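Long-range contact in 14L protein (Yaba-like disease virus, PDB 4EKX), which probably binds and neutralises the host cytokine interleukin-18 through an immunoglobulin-like domain: residues D[36-41]-D[90-95]. The protein carries 2 engineered substitutions. Residues are numbered along the deposited sequence; the frame is centred on the assembly and turned at random.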
loop_
_atom_site.group_PDB
_atom_site.type_symbol
_atom_site.label_atom_id
_atom_site.label_comp_id
_atom_site.label_asym_id
_atom_site.label_seq_id
_atom_site.Cartn_x
_atom_site.Cartn_y
_atom_site.Cartn_z
ATOM N N TYR D 36 -3.988 16.001 -0.675
ATOM C CA TYR D 36 -5.238 15.848 0.079
ATOM C C TYR D 36 -6.409 15.930 -0.863
ATOM O O TYR D 36 -6.263 16.291 -2.037
ATOM C CB TYR D 36 -5.382 16.932 1.141
ATOM C CG TYR D 36 -5.355 18.328 0.570
ATOM C CD1 TYR D 36 -4.135 18.975 0.315
ATOM C CD2 TYR D 36 -6.541 19.010 0.283
ATOM C CE1 TYR D 36 -4.105 20.264 -0.208
ATOM C CE2 TYR D 36 -6.512 20.295 -0.247
ATOM C CZ TYR D 36 -5.290 20.918 -0.490
ATOM O OH TYR D 36 -5.235 22.196 -1.010
ATOM N N TRP D 37 -7.583 15.619 -0.327
ATOM C CA TRP D 37 -8.779 15.519 -1.134
ATOM C C TRP D 37 -9.682 16.757 -1.032
ATOM O O TRP D 37 -9.748 17.417 0.013
ATOM C CB TRP D 37 -9.554 14.256 -0.728
ATOM C CG TRP D 37 -8.853 12.979 -1.161
ATOM C CD1 TRP D 37 -7.909 12.269 -0.464
ATOM C CD2 TRP D 37 -9.034 12.300 -2.399
ATOM N NE1 TRP D 37 -7.496 11.171 -1.201
ATOM C CE2 TRP D 37 -8.170 11.172 -2.396
ATOM C CE3 TRP D 37 -9.841 12.530 -3.521
ATOM C CZ2 TRP D 37 -8.125 10.265 -3.452
ATOM C CZ3 TRP D 37 -9.779 11.637 -4.579
ATOM C CH2 TRP D 37 -8.922 10.518 -4.537
ATOM N N ILE D 38 -10.347 17.064 -2.146
ATOM C CA ILE D 38 -11.412 18.062 -2.197
ATOM C C ILE D 38 -12.636 17.369 -2.786
ATOM O O ILE D 38 -12.553 16.727 -3.840
ATOM C CB ILE D 38 -11.023 19.280 -3.061
ATOM C CG1 ILE D 38 -9.830 20.014 -2.428
ATOM C CG2 ILE D 38 -12.232 20.222 -3.234
ATOM C CD1 ILE D 38 -9.340 21.251 -3.214
ATOM N N ILE D 39 -13.753 17.483 -2.076
ATOM C CA ILE D 39 -15.006 16.826 -2.453
ATOM C C ILE D 39 -15.867 17.847 -3.170
ATOM O O ILE D 39 -16.262 18.865 -2.589
ATOM C CB ILE D 39 -15.752 16.309 -1.216
ATOM C CG1 ILE D 39 -14.812 15.523 -0.301
ATOM C CG2 ILE D 39 -16.958 15.451 -1.620
ATOM C CD1 ILE D 39 -14.069 14.379 -1.005
ATOM N N GLY D 40 -16.137 17.586 -4.445
ATOM C CA GLY D 40 -16.844 18.538 -5.273
ATOM C C GLY D 40 -15.985 19.759 -5.538
ATOM O O GLY D 40 -14.758 19.663 -5.629
ATOM N N LYS D 41 -16.630 20.915 -5.649
ATOM C CA LYS D 41 -15.926 22.129 -6.045
ATOM C C LYS D 41 -14.892 22.647 -5.046
ATOM O O LYS D 41 -13.808 23.071 -5.451
ATOM C CB LYS D 41 -16.918 23.242 -6.389
ATOM C CG LYS D 41 -17.327 23.259 -7.854
ATOM N N THR D 90 -11.540 15.127 -6.120
ATOM C CA THR D 90 -10.249 15.624 -6.589
ATOM C C THR D 90 -9.136 15.410 -5.578
ATOM O O THR D 90 -9.292 15.721 -4.400
ATOM C CB THR D 90 -10.340 17.128 -6.914
ATOM O OG1 THR D 90 -11.297 17.329 -7.960
ATOM C CG2 THR D 90 -8.978 17.684 -7.349
ATOM N N CYS D 91 -8.007 14.870 -6.032
ATOM C CA CYS D 91 -6.803 14.906 -5.203
ATOM C C CYS D 91 -5.819 15.969 -5.690
ATOM O O CYS D 91 -5.552 16.093 -6.882
ATOM C CB CYS D 91 -6.110 13.550 -5.075
ATOM S SG CYS D 91 -4.773 13.651 -3.821
ATOM N N VAL D 92 -5.293 16.733 -4.743
ATOM C CA VAL D 92 -4.467 17.889 -5.054
ATOM C C VAL D 92 -3.065 17.663 -4.523
ATOM O O VAL D 92 -2.895 17.237 -3.385
ATOM C CB VAL D 92 -5.023 19.166 -4.405
ATOM C CG1 VAL D 92 -4.212 20.409 -4.852
ATOM C CG2 VAL D 92 -6.506 19.327 -4.727
ATOM N N LEU D 93 -2.071 17.953 -5.353
ATOM C CA LEU D 93 -0.690 18.022 -4.893
ATOM C C LEU D 93 -0.316 19.474 -4.646
ATOM O O LEU D 93 -0.443 20.316 -5.533
ATOM C CB LEU D 93 0.267 17.418 -5.928
ATOM C CG LEU D 93 1.749 17.751 -5.682
ATOM C CD1 LEU D 93 2.268 17.035 -4.443
ATOM C CD2 LEU D 93 2.605 17.403 -6.902
ATOM N N ILE D 94 0.132 19.760 -3.430
ATOM C CA ILE D 94 0.635 21.086 -3.086
ATOM C C ILE D 94 2.128 21.006 -2.832
ATOM O O ILE D 94 2.587 20.127 -2.124
ATOM C CB ILE D 94 -0.062 21.649 -1.819
ATOM C CG1 ILE D 94 -1.564 21.794 -2.058
ATOM C CG2 ILE D 94 0.538 23.003 -1.437
ATOM C CD1 ILE D 94 -1.918 22.735 -3.186
ATOM N N ASP D 95 2.874 21.928 -3.439
ATOM C CA ASP D 95 4.307 22.105 -3.169
ATOM C C ASP D 95 4.688 23.515 -3.648
ATOM O O ASP D 95 3.807 24.275 -4.032
ATOM C CB ASP D 95 5.167 20.997 -3.816
ATOM C CG ASP D 95 5.127 20.996 -5.339
ATOM O OD1 ASP D 95 4.606 21.952 -5.942
ATOM O OD2 ASP D 95 5.643 20.021 -5.939
HETATM O O HOH W 1 -13.780 17.800 -7.181
#
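In the core of an immunoglobulin-like beta sandwich, Trp37 packs on Cys91 beside the disulfide to Cys23, a non-hydrogen-bonded antiparallel pair in the middle of one sheet. The indole turns one face to the cysteine side chain: Cys91 CB sits 3.9 Å above the centroid of the six-membered ring of Trp37, only 1° off its normal, a CH-pi contact. SG, anti to the backbone N of Cys91 (chi1 -171°), lies over the five-membered ring, a sulfur-aromatic contact, and bonds to Cys23 in the other sheet; Trp37 NE1 hydrogen-bonds to Ala73 O there, which helps to hold the indole in place.

Two hydrogen-bonded pairs flank this one. Val92 N gives Tyr36 O a bond of 2.9 Å, and Ile38 N reaches Thr90 O at 2.8 Å, each nearly straight, while the return bond from Tyr36 N to Val92 O is longer and more bent.

The opposite face of the sheet, carrying Tyr36, Ile38, Val92 and Ile94, meets another protein's chain, consistent with bound cytokine; Tyr36 OH hydrogen-bonds to that chain's backbone. Val92 CB lies over one face of the Tyr36 ring, offset toward its rim, and Ile38 CD1 rests 3.7 Å from Val92 CG2. At the ring's edge, near its plane, Ile94 CG1 touches Tyr36 CE1 at 3.5 Å.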